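Local coordinates for protein octaprenyl Pyrophosphate Synthase (Helicobacter pylori, PDB 3TC1) that probably catalyses the stepwise condensation of isopentenyl diphosphate units onto an allylic diphosphate to build the C40 chain of octaprenyl diphosphate, at residues Lys41-Leu46 and Leu60-Ile65. Residues are numbered along the deposited sequence; the frame is centred on the assembly and turned at random.
Sequences KLMLAL and LNLCTI
Met43 and Leu44, neighbours on helix 38-44, reach to either side of Cys63 on helix 53-80, a worked example of how two helices pack through apolar side chains alone. The closer half belongs to Met43. Its chain runs extended as far as SD and then bends (chi3 84°), which carries Met43 CE to 3.6 Å from Leu62 CG; the two side chains cross at about a right angle. Between the flanking pairs sits the thiol: Cys63 SG lies 4.0 Å from Met43 CB and equally 4.0 Å from Leu44 CD2. Met174 of helix 152-177 touches both Met43 and Cys63, while Ile9 of helix 3-18 also packs on Cys63, so this part is closed in within the all-helical prenyl synthase fold. The other flank is looser. Here Leu44 and Leu60 meet by single methyls, Leu44 CD2 to Leu60 CD2 at 3.9 Å; Gln5 of helix 3-18 covers Leu44, but Leu60 remains partly exposed. Within helix 53-80, Leu60 O accepts from Thr64 N and, at 2.8 Å, from Thr64 OG1, the donors arriving from opposite faces of the carbonyl plane. All four contacts across the helices join carbon or sulfur atoms, so the pairing rests on shape and burial rather than directional bonds.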
ATOM      1  N   LYS B  41      -0.205  22.185   6.870  1.00 20.73           N
ATOM      2  CA  LYS B  41      -0.576  23.548   7.257  1.00 20.76           C
ATOM      3  C   LYS B  41      -1.554  23.509   8.423  1.00 20.51           C
ATOM      4  O   LYS B  41      -1.445  24.287   9.373  1.00 18.97           O
ATOM      5  CB  LYS B  41      -1.212  24.298   6.080  1.00 22.34           C
ATOM      6  CG  LYS B  41      -0.269  24.596   4.919  1.00 22.69           C
ATOM      7  CD  LYS B  41      -1.039  25.244   3.776  1.00 27.77           C
ATOM      8  CE  LYS B  41      -0.137  25.644   2.623  1.00 29.88           C
ATOM      9  NZ  LYS B  41      -0.919  26.332   1.547  1.00 33.01           N
ATOM     10  N   LEU B  42      -2.513  22.596   8.343  1.00 19.96           N
ATOM     11  CA  LEU B  42      -3.499  22.436   9.402  1.00 20.92           C
ATOM     12  C   LEU B  42      -2.844  21.980  10.701  1.00 21.56           C
ATOM     13  O   LEU B  42      -3.131  22.518  11.774  1.00 22.61           O
ATOM     14  CB  LEU B  42      -4.555  21.418   8.980  1.00 21.51           C
ATOM     15  CG  LEU B  42      -5.530  21.913   7.917  1.00 19.57           C
ATOM     16  CD1 LEU B  42      -6.417  20.774   7.444  1.00 21.97           C
ATOM     17  CD2 LEU B  42      -6.364  23.040   8.508  1.00 22.82           C
ATOM     18  N   MET B  43      -1.968  20.985  10.599  1.00 17.10           N
ATOM     19  CA  MET B  43      -1.270  20.441  11.757  1.00 16.75           C
ATOM     20  C   MET B  43      -0.259  21.413  12.356  1.00 18.35           C
ATOM     21  O   MET B  43      -0.177  21.553  13.575  1.00 19.72           O
ATOM     22  CB  MET B  43      -0.557  19.140  11.372  1.00 18.32           C
ATOM     23  CG  MET B  43      -1.496  18.033  10.915  1.00 18.96           C
ATOM     24  SD  MET B  43      -0.610  16.720  10.056  1.00 22.36           S
ATOM     25  CE  MET B  43      -0.047  15.761  11.443  1.00 20.35           C
ATOM     26  N   LEU B  44       0.518  22.077  11.503  1.00 20.36           N
ATOM     27  CA  LEU B  44       1.523  23.025  11.979  1.00 21.72           C
ATOM     28  C   LEU B  44       0.890  24.160  12.779  1.00 21.87           C
ATOM     29  O   LEU B  44       1.544  24.765  13.627  1.00 22.71           O
ATOM     30  CB  LEU B  44       2.302  23.617  10.801  1.00 19.02           C
ATOM     31  CG  LEU B  44       3.267  22.699  10.046  1.00 20.16           C
ATOM     32  CD1 LEU B  44       3.738  23.387   8.780  1.00 19.74           C
ATOM     33  CD2 LEU B  44       4.442  22.351  10.933  1.00 18.11           C
ATOM     34  N   ALA B  45      -0.383  24.432  12.509  1.00 21.51           N
ATOM     35  CA  ALA B  45      -1.115  25.502  13.181  1.00 22.63           C
ATOM     36  C   ALA B  45      -1.307  25.276  14.674  1.00 23.85           C
ATOM     37  O   ALA B  45      -1.683  26.202  15.399  1.00 21.36           O
ATOM     38  CB  ALA B  45      -2.474  25.702  12.512  1.00 19.91           C
ATOM     39  N   LEU B  46      -1.063  24.052  15.133  1.00 20.60           N
ATOM     40  CA  LEU B  46      -1.217  23.737  16.548  1.00 22.12           C
ATOM     41  C   LEU B  46       0.045  24.031  17.351  1.00 23.32           C
ATOM     42  O   LEU B  46       0.008  24.062  18.580  1.00 24.98           O
ATOM     43  CB  LEU B  46      -1.617  22.267  16.736  1.00 22.37           C
ATOM     44  CG  LEU B  46      -3.102  21.954  16.509  1.00 24.02           C
ATOM     45  CD1 LEU B  46      -3.481  22.256  15.066  1.00 24.66           C
ATOM     46  CD2 LEU B  46      -3.378  20.496  16.840  1.00 23.97           C
ATOM     47  N   LEU B  60       7.410  17.839  12.955  1.00 19.53           N
ATOM     48  CA  LEU B  60       7.705  17.887  11.533  1.00 20.89           C
ATOM     49  C   LEU B  60       7.726  16.455  10.994  1.00 21.15           C
ATOM     50  O   LEU B  60       7.306  16.204   9.861  1.00 20.38           O
ATOM     51  CB  LEU B  60       9.048  18.579  11.297  1.00 21.07           C
ATOM     52  CG  LEU B  60       9.059  20.042  11.761  1.00 22.86           C
ATOM     53  CD1 LEU B  60      10.441  20.642  11.562  1.00 25.50           C
ATOM     54  CD2 LEU B  60       8.014  20.833  10.995  1.00 20.71           C
ATOM     55  N   ASN B  61       8.205  15.516  11.811  1.00 17.12           N
ATOM     56  CA  ASN B  61       8.236  14.115  11.397  1.00 17.47           C
ATOM     57  C   ASN B  61       6.816  13.611  11.205  1.00 15.34           C
ATOM     58  O   ASN B  61       6.537  12.861  10.269  1.00 14.08           O
ATOM     59  CB  ASN B  61       8.938  13.234  12.439  1.00 17.30           C
ATOM     60  CG  ASN B  61      10.442  13.359  12.388  1.00 21.00           C
ATOM     61  OD1 ASN B  61      10.992  13.923  11.448  1.00 22.99           O
ATOM     62  ND2 ASN B  61      11.121  12.819  13.399  1.00 21.29           N
ATOM     63  N   LEU B  62       5.920  14.015  12.099  1.00 14.12           N
ATOM     64  CA  LEU B  62       4.526  13.603  12.009  1.00 14.43           C
ATOM     65  C   LEU B  62       3.888  14.133  10.730  1.00 16.21           C
ATOM     66  O   LEU B  62       3.121  13.425  10.065  1.00 15.81           O
ATOM     67  CB  LEU B  62       3.735  14.103  13.222  1.00 13.61           C
ATOM     68  CG  LEU B  62       2.272  13.642  13.281  1.00 15.36           C
ATOM     69  CD1 LEU B  62       2.220  12.125  13.324  1.00 17.41           C
ATOM     70  CD2 LEU B  62       1.588  14.213  14.524  1.00 16.38           C
ATOM     71  N   CYS B  63       4.191  15.387  10.399  1.00 18.10           N
ATOM     72  CA  CYS B  63       3.658  16.007   9.189  1.00 17.01           C
ATOM     73  C   CYS B  63       4.205  15.277   7.964  1.00 17.13           C
ATOM     74  O   CYS B  63       3.510  15.102   6.966  1.00 15.53           O
ATOM     75  CB  CYS B  63       4.054  17.484   9.119  1.00 18.05           C
ATOM     76  SG  CYS B  63       3.226  18.556  10.322  1.00 20.62           S
ATOM     77  N   THR B  64       5.458  14.851   8.048  1.00 15.41           N
ATOM     78  CA  THR B  64       6.086  14.143   6.945  1.00 15.78           C
ATOM     79  C   THR B  64       5.363  12.817   6.714  1.00 15.21           C
ATOM     80  O   THR B  64       5.076  12.450   5.575  1.00 15.80           O
ATOM     81  CB  THR B  64       7.578  13.898   7.234  1.00 17.66           C
ATOM     82  OG1 THR B  64       8.225  15.158   7.450  1.00 18.89           O
ATOM     83  CG2 THR B  64       8.247  13.197   6.057  1.00 18.65           C
ATOM     84  N   ILE B  65       5.067  12.110   7.801  1.00 15.81           N
ATOM     85  CA  ILE B  65       4.351  10.840   7.744  1.00 15.04           C
ATOM     86  C   ILE B  65       2.984  11.052   7.088  1.00 16.39           C
ATOM     87  O   ILE B  65       2.584  10.296   6.201  1.00 15.57           O
ATOM     88  CB  ILE B  65       4.144  10.263   9.172  1.00 12.05           C
ATOM     89  CG1 ILE B  65       5.483   9.773   9.730  1.00 10.93           C
ATOM     90  CG2 ILE B  65       3.110   9.138   9.155  1.00 11.61           C
ATOM     91  CD1 ILE B  65       5.435   9.434  11.217  1.00 13.08           C
TER